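Local coordinates for cellulosomal scaffoldin adaptor protein B (Acetivibrio cellulolyticus, PDB 4UYP) that serves as an adaptor scaffoldin of the cellulosome, its dockerin domain binding calcium and docking onto a cohesin of the anchoring scaffoldin ScaC, at residues 5-10 against 39-44. The protein carries 2 engineered substitutions. Sequence-based numbering, arbitrary orientation.
Sequences GDVDGN and LAADVD. With CA (calcium ion), chain L; CA (calcium ion), chain K.
Val-43 holds CG1 beside its own backbone N and anti to its carbonyl carbon (chi1 -65°), and this branch reaches the other segment. It packs on the backbone of Gly-5, 3.6 Å from Gly-5 N. That same nitrogen donates a hydrogen bond to Ala-40 O at 2.8 Å, with an N-H...O angle of 155°. The Gly-5 amide is thus hydrogen-bonded to Ala-40 O, with the Val-43 methyl packed against its nitrogen. In one of its two conformers, Val-7 CG1 lies 3.8 Å from Ala-41 CA. The Ala-40 methyl points at the first segment, and its CB sits 3.7 Å from Asp-6 O. All the touching residues are buried. Val-7 also packs on Leu-20 and Ile-21 of helix 15-26, and Val-43 on Leu-56 and Val-57 of helix 51-61.

The calcium ligands lie beyond this buried contact, each segment serving its own calcium ion. Asp-6 OD1 binds one calcium at 2.3 Å, together with Asp-8, Asn-10 and a water that also donates to Asp-8 OD2. The other oxygen of Asp-6, OD2, is hydrogen-bonded to Gly-11, just after the segment. Ser-12 and Asp-17 complete that site. Asn-10 N donates to the syn lone pair of Asp-6 OD1 and meets Asp-8 OD1 from above its carboxylate plane. Asp-42 OD1 and Asp-44 OD1 bind the second calcium, which Asn-46, Ser-48 and Asp-53 also hold. The contact thus joins the starts of two calcium-binding loops back to back, as in the paired, EF-hand-like repeats of a type I dockerin.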
loop_
_atom_site.group_PDB
_atom_site.type_symbol
_atom_site.label_atom_id
_atom_site.label_comp_id
_atom_site.label_asym_id
_atom_site.label_seq_id
_atom_site.Cartn_x
_atom_site.Cartn_y
_atom_site.Cartn_z
ATOM N N GLY B 5 21.463 -12.710 -9.998
ATOM C CA GLY B 5 20.483 -13.143 -11.045
ATOM C C GLY B 5 19.870 -14.474 -10.736
ATOM O O GLY B 5 18.797 -14.805 -11.227
ATOM N N ASP B 6 20.524 -15.278 -9.875
ATOM C CA ASP B 6 20.082 -16.650 -9.665
ATOM C C ASP B 6 19.146 -16.779 -8.483
ATOM O O ASP B 6 19.469 -17.225 -7.398
ATOM C CB ASP B 6 21.307 -17.560 -9.393
ATOM C CG ASP B 6 20.870 -18.975 -9.225
ATOM O OD1 ASP B 6 19.803 -19.436 -9.657
ATOM O OD2 ASP B 6 21.643 -19.758 -8.604
ATOM N N VAL B 7 17.915 -16.271 -8.686
ATOM C CA VAL B 7 17.035 -16.001 -7.555
ATOM C C VAL B 7 16.416 -17.299 -6.963
ATOM O O VAL B 7 16.070 -17.297 -5.801
ATOM C CB VAL B 7 15.949 -14.926 -7.972
ATOM C CG1 VAL B 7 16.512 -13.833 -8.922
ATOM C CG2 VAL B 7 14.897 -15.539 -8.758
ATOM N N ASP B 8 16.380 -18.369 -7.757
ATOM C CA ASP B 8 15.936 -19.694 -7.285
ATOM C C ASP B 8 17.082 -20.540 -6.754
ATOM O O ASP B 8 16.813 -21.640 -6.267
ATOM C CB ASP B 8 15.041 -20.482 -8.275
ATOM C CG ASP B 8 15.726 -20.908 -9.579
ATOM O OD1 ASP B 8 17.019 -20.743 -9.655
ATOM O OD2 ASP B 8 15.017 -21.432 -10.461
ATOM N N GLY B 9 18.308 -20.025 -6.837
ATOM C CA GLY B 9 19.482 -20.727 -6.201
ATOM C C GLY B 9 19.853 -21.980 -6.903
ATOM O O GLY B 9 20.464 -22.847 -6.249
ATOM N N ASN B 10 19.563 -22.189 -8.154
ATOM C CA ASN B 10 19.818 -23.461 -8.780
ATOM C C ASN B 10 21.217 -23.452 -9.468
ATOM O O ASN B 10 21.522 -24.467 -10.158
ATOM C CB ASN B 10 18.685 -23.957 -9.755
ATOM C CG ASN B 10 18.676 -23.180 -11.089
ATOM O OD1 ASN B 10 19.227 -22.078 -11.170
ATOM N ND2 ASN B 10 18.058 -23.722 -12.066
ATOM N N LEU B 39 19.291 -11.045 -2.201
ATOM C CA LEU B 39 20.474 -10.406 -2.662
ATOM C C LEU B 39 20.698 -10.744 -4.163
ATOM O O LEU B 39 21.164 -9.886 -4.953
ATOM C CB LEU B 39 21.669 -10.996 -1.903
ATOM C CG LEU B 39 22.205 -10.168 -0.735
ATOM C CD1 LEU B 39 21.476 -8.920 -0.273
ATOM C CD2 LEU B 39 22.523 -11.186 0.379
ATOM N N ALA B 40 20.372 -11.977 -4.578
ATOM C CA ALA B 40 20.592 -12.364 -5.973
ATOM C C ALA B 40 19.628 -11.574 -6.905
ATOM O O ALA B 40 19.964 -11.335 -8.057
ATOM C CB ALA B 40 20.425 -13.853 -6.166
ATOM N N ALA B 41 18.467 -11.275 -6.373
ATOM C CA ALA B 41 17.474 -10.589 -7.247
ATOM C C ALA B 41 17.841 -9.129 -7.484
ATOM O O ALA B 41 17.366 -8.511 -8.439
ATOM C CB ALA B 41 16.112 -10.629 -6.531
ATOM N N ASP B 42 18.576 -8.487 -6.584
ATOM C CA ASP B 42 18.816 -7.073 -6.653
ATOM C C ASP B 42 20.021 -6.811 -7.617
ATOM O O ASP B 42 21.121 -6.374 -7.149
ATOM C CB ASP B 42 19.049 -6.444 -5.229
ATOM C CG ASP B 42 19.284 -4.985 -5.303
ATOM O OD1 ASP B 42 18.838 -4.272 -6.277
ATOM O OD2 ASP B 42 19.906 -4.433 -4.363
ATOM N N VAL B 43 19.781 -7.019 -8.893
ATOM C CA VAL B 43 20.896 -7.010 -9.826
ATOM C C VAL B 43 21.328 -5.595 -10.151
ATOM O O VAL B 43 22.436 -5.446 -10.746
ATOM C CB VAL B 43 20.596 -7.854 -11.059
ATOM C CG1 VAL B 43 20.444 -9.306 -10.714
ATOM C CG2 VAL B 43 19.280 -7.444 -11.752
ATOM N N ASP B 44 20.554 -4.536 -9.912
ATOM C CA ASP B 44 21.123 -3.178 -10.014
ATOM C C ASP B 44 21.832 -2.686 -8.712
ATOM O O ASP B 44 22.426 -1.616 -8.718
ATOM C CB ASP B 44 20.135 -2.188 -10.650
ATOM C CG ASP B 44 19.008 -1.704 -9.669
ATOM O OD1 ASP B 44 18.979 -2.262 -8.546
ATOM O OD2 ASP B 44 18.384 -0.702 -10.091
HETATM CA CA CA L . 18.299 -19.884 -11.387
HETATM CA CA CA K . 17.185 -3.234 -7.431
HETATM O O HOH W 1 16.547 -20.953 -12.645
HETATM O O HOH W 2 16.006 -1.564 -8.722
#